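Local coordinates for conserved uncharacterized protein (predicted phosphoesterase COG0622) (Streptococcus pneumoniae, PDB 3CK2), which is a predicted metal-dependent phosphoesterase of the calcineurin-like superfamily that binds two manganese ions and has no established substrate, at residues 109-114 and 118-123. Residues are numbered along the deposited sequence; the frame is centred on the assembly and turned at random.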
loop_
_atom_site.group_PDB
_atom_site.type_symbol
_atom_site.label_atom_id
_atom_site.label_comp_id
_atom_site.label_asym_id
_atom_site.label_seq_id
_atom_site.Cartn_x
_atom_site.Cartn_y
_atom_site.Cartn_z
ATOM N N CYS A 109 7.117 -1.172 -4.564
ATOM C CA CYS A 109 6.373 -2.423 -4.542
ATOM C C CYS A 109 5.473 -2.440 -3.292
ATOM O O CYS A 109 5.936 -2.413 -2.176
ATOM C CB CYS A 109 7.346 -3.593 -4.535
ATOM S SG CYS A 109 6.542 -5.229 -4.454
ATOM N N LEU A 110 4.173 -2.434 -3.519
ATOM C CA LEU A 110 3.177 -2.324 -2.475
ATOM C C LEU A 110 2.566 -3.689 -2.253
ATOM O O LEU A 110 2.196 -4.352 -3.202
ATOM C CB LEU A 110 2.074 -1.351 -2.906
ATOM C CG LEU A 110 2.477 0.109 -3.108
ATOM C CD1 LEU A 110 1.241 0.930 -3.574
ATOM C CD2 LEU A 110 3.112 0.703 -1.810
ATOM N N TYR A 111 2.474 -4.097 -0.989
ATOM C CA TYR A 111 1.897 -5.394 -0.621
ATOM C C TYR A 111 1.056 -5.277 0.707
ATOM O O TYR A 111 1.087 -4.251 1.396
ATOM C CB TYR A 111 3.002 -6.503 -0.605
ATOM C CG TYR A 111 3.989 -6.424 0.518
ATOM C CD1 TYR A 111 3.869 -7.241 1.625
ATOM C CD2 TYR A 111 5.064 -5.553 0.474
ATOM C CE1 TYR A 111 4.774 -7.164 2.691
ATOM C CE2 TYR A 111 5.976 -5.456 1.564
ATOM C CZ TYR A 111 5.814 -6.266 2.660
ATOM O OH TYR A 111 6.704 -6.204 3.725
ATOM N N GLY A 112 0.252 -6.314 0.985
ATOM C CA GLY A 112 -0.525 -6.421 2.195
ATOM C C GLY A 112 -0.295 -7.791 2.837
ATOM O O GLY A 112 0.844 -8.217 3.022
ATOM N N HIS A 113 -1.391 -8.437 3.230
ATOM C CA HIS A 113 -1.443 -9.832 3.652
ATOM C C HIS A 113 -0.950 -10.056 5.089
ATOM O O HIS A 113 -1.649 -10.729 5.866
ATOM C CB HIS A 113 -0.762 -10.755 2.628
ATOM C CG HIS A 113 -1.003 -12.216 2.867
ATOM N ND1 HIS A 113 -2.263 -12.756 2.998
ATOM C CD2 HIS A 113 -0.140 -13.249 2.999
ATOM C CE1 HIS A 113 -2.166 -14.057 3.220
ATOM N NE2 HIS A 113 -0.885 -14.378 3.226
ATOM N N LEU A 114 0.211 -9.482 5.444
ATOM C CA LEU A 114 0.865 -9.709 6.770
ATOM C C LEU A 114 0.274 -8.938 7.968
ATOM O O LEU A 114 0.447 -9.345 9.115
ATOM C CB LEU A 114 2.355 -9.439 6.667
ATOM C CG LEU A 114 3.096 -10.247 5.564
ATOM C CD1 LEU A 114 4.543 -9.848 5.561
ATOM C CD2 LEU A 114 2.975 -11.797 5.700
ATOM N N SER A 118 5.643 -2.128 7.360
ATOM C CA SER A 118 7.054 -2.253 6.980
ATOM C C SER A 118 7.421 -1.375 5.818
ATOM O O SER A 118 6.662 -1.214 4.877
ATOM C CB SER A 118 7.362 -3.668 6.552
ATOM O OG SER A 118 6.683 -4.519 7.385
ATOM N N ALA A 119 8.622 -0.826 5.882
ATOM C CA ALA A 119 9.184 -0.076 4.775
ATOM C C ALA A 119 10.683 -0.437 4.727
ATOM O O ALA A 119 11.392 -0.303 5.709
ATOM C CB ALA A 119 8.923 1.416 4.943
ATOM N N TRP A 120 11.121 -1.023 3.620
ATOM C CA TRP A 120 12.543 -1.213 3.386
ATOM C C TRP A 120 12.928 -1.014 1.950
ATOM O O TRP A 120 12.110 -1.135 1.059
ATOM C CB TRP A 120 13.062 -2.570 3.881
ATOM C CG TRP A 120 12.302 -3.792 3.535
ATOM C CD1 TRP A 120 12.296 -4.461 2.339
ATOM C CD2 TRP A 120 11.499 -4.570 4.440
ATOM N NE1 TRP A 120 11.508 -5.603 2.437
ATOM C CE2 TRP A 120 11.007 -5.688 3.715
ATOM C CE3 TRP A 120 11.160 -4.436 5.804
ATOM C CZ2 TRP A 120 10.187 -6.672 4.309
ATOM C CZ3 TRP A 120 10.339 -5.409 6.402
ATOM C CH2 TRP A 120 9.857 -6.512 5.649
ATOM N N LEU A 121 14.194 -0.683 1.759
ATOM C CA LEU A 121 14.780 -0.487 0.438
ATOM C C LEU A 121 15.668 -1.716 0.157
ATOM O O LEU A 121 16.589 -2.032 0.932
ATOM C CB LEU A 121 15.590 0.822 0.426
ATOM C CG LEU A 121 15.853 1.536 -0.889
ATOM C CD1 LEU A 121 14.578 2.138 -1.445
ATOM C CD2 LEU A 121 16.921 2.603 -0.720
ATOM N N GLU A 122 15.348 -2.448 -0.902
ATOM C CA GLU A 122 16.168 -3.563 -1.342
ATOM C C GLU A 122 16.361 -3.420 -2.865
ATOM O O GLU A 122 15.376 -3.292 -3.627
ATOM C CB GLU A 122 15.492 -4.882 -0.954
ATOM C CG GLU A 122 16.201 -6.162 -1.424
ATOM C CD GLU A 122 17.495 -6.492 -0.677
ATOM O OE1 GLU A 122 17.734 -5.920 0.409
ATOM O OE2 GLU A 122 18.267 -7.341 -1.183
ATOM N N GLY A 123 17.621 -3.448 -3.314
ATOM C CA GLY A 123 17.958 -2.932 -4.645
ATOM C C GLY A 123 17.666 -1.444 -4.538
ATOM O O GLY A 123 17.828 -0.843 -3.459
HETATM O O HOH W 1 5.091 -6.434 6.514
#
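Y111 carries this contact from the first segment and meets S118 and W120 with its phenol oxygen. C109 and L110, before it, lie on strand 108-110 in the middle of a five-stranded mixed sheet. Strand 125-130 runs between them and edge strand 117-122, which keeps the two backbones from pairing. No direct hydrogen bond joins the segments. At chi1 71° the ring of Y111 is tucked between its own backbone N and C, which carries the hydroxyl across to the edge strand. Its OH lies 3.6 Å from CZ2 and 3.7 Å from CH2 of W120, on an oblique approach to the six-membered part of the indole. The phenol side chain runs roughly perpendicular to that of W120. F94 meets both rings, edge-to-face in the case of W120. Y111 OH also comes within 3.9 Å of S118 CB. One water is hydrogen-bonded to both hydroxyls, 3.2 Å from Y111 OH and 2.6 Å from S118 OG.

At G112 the chain has left the strand and turns into the metal site. This is the calcineurin-like phosphoesterase arrangement, with metal ligands on loops at the ends of the sheet strands. H113 binds manganese through ND1, together with D41, N60 and H84. Its backbone N donates a hydrogen bond to D14, a ligand of the second manganese. Y111 stands two residues from a metal ligand, with its side chain about 10 Å from a manganese ion. L114 follows, and its CD1 lies at the edge of the Y111 ring, in the ring plane.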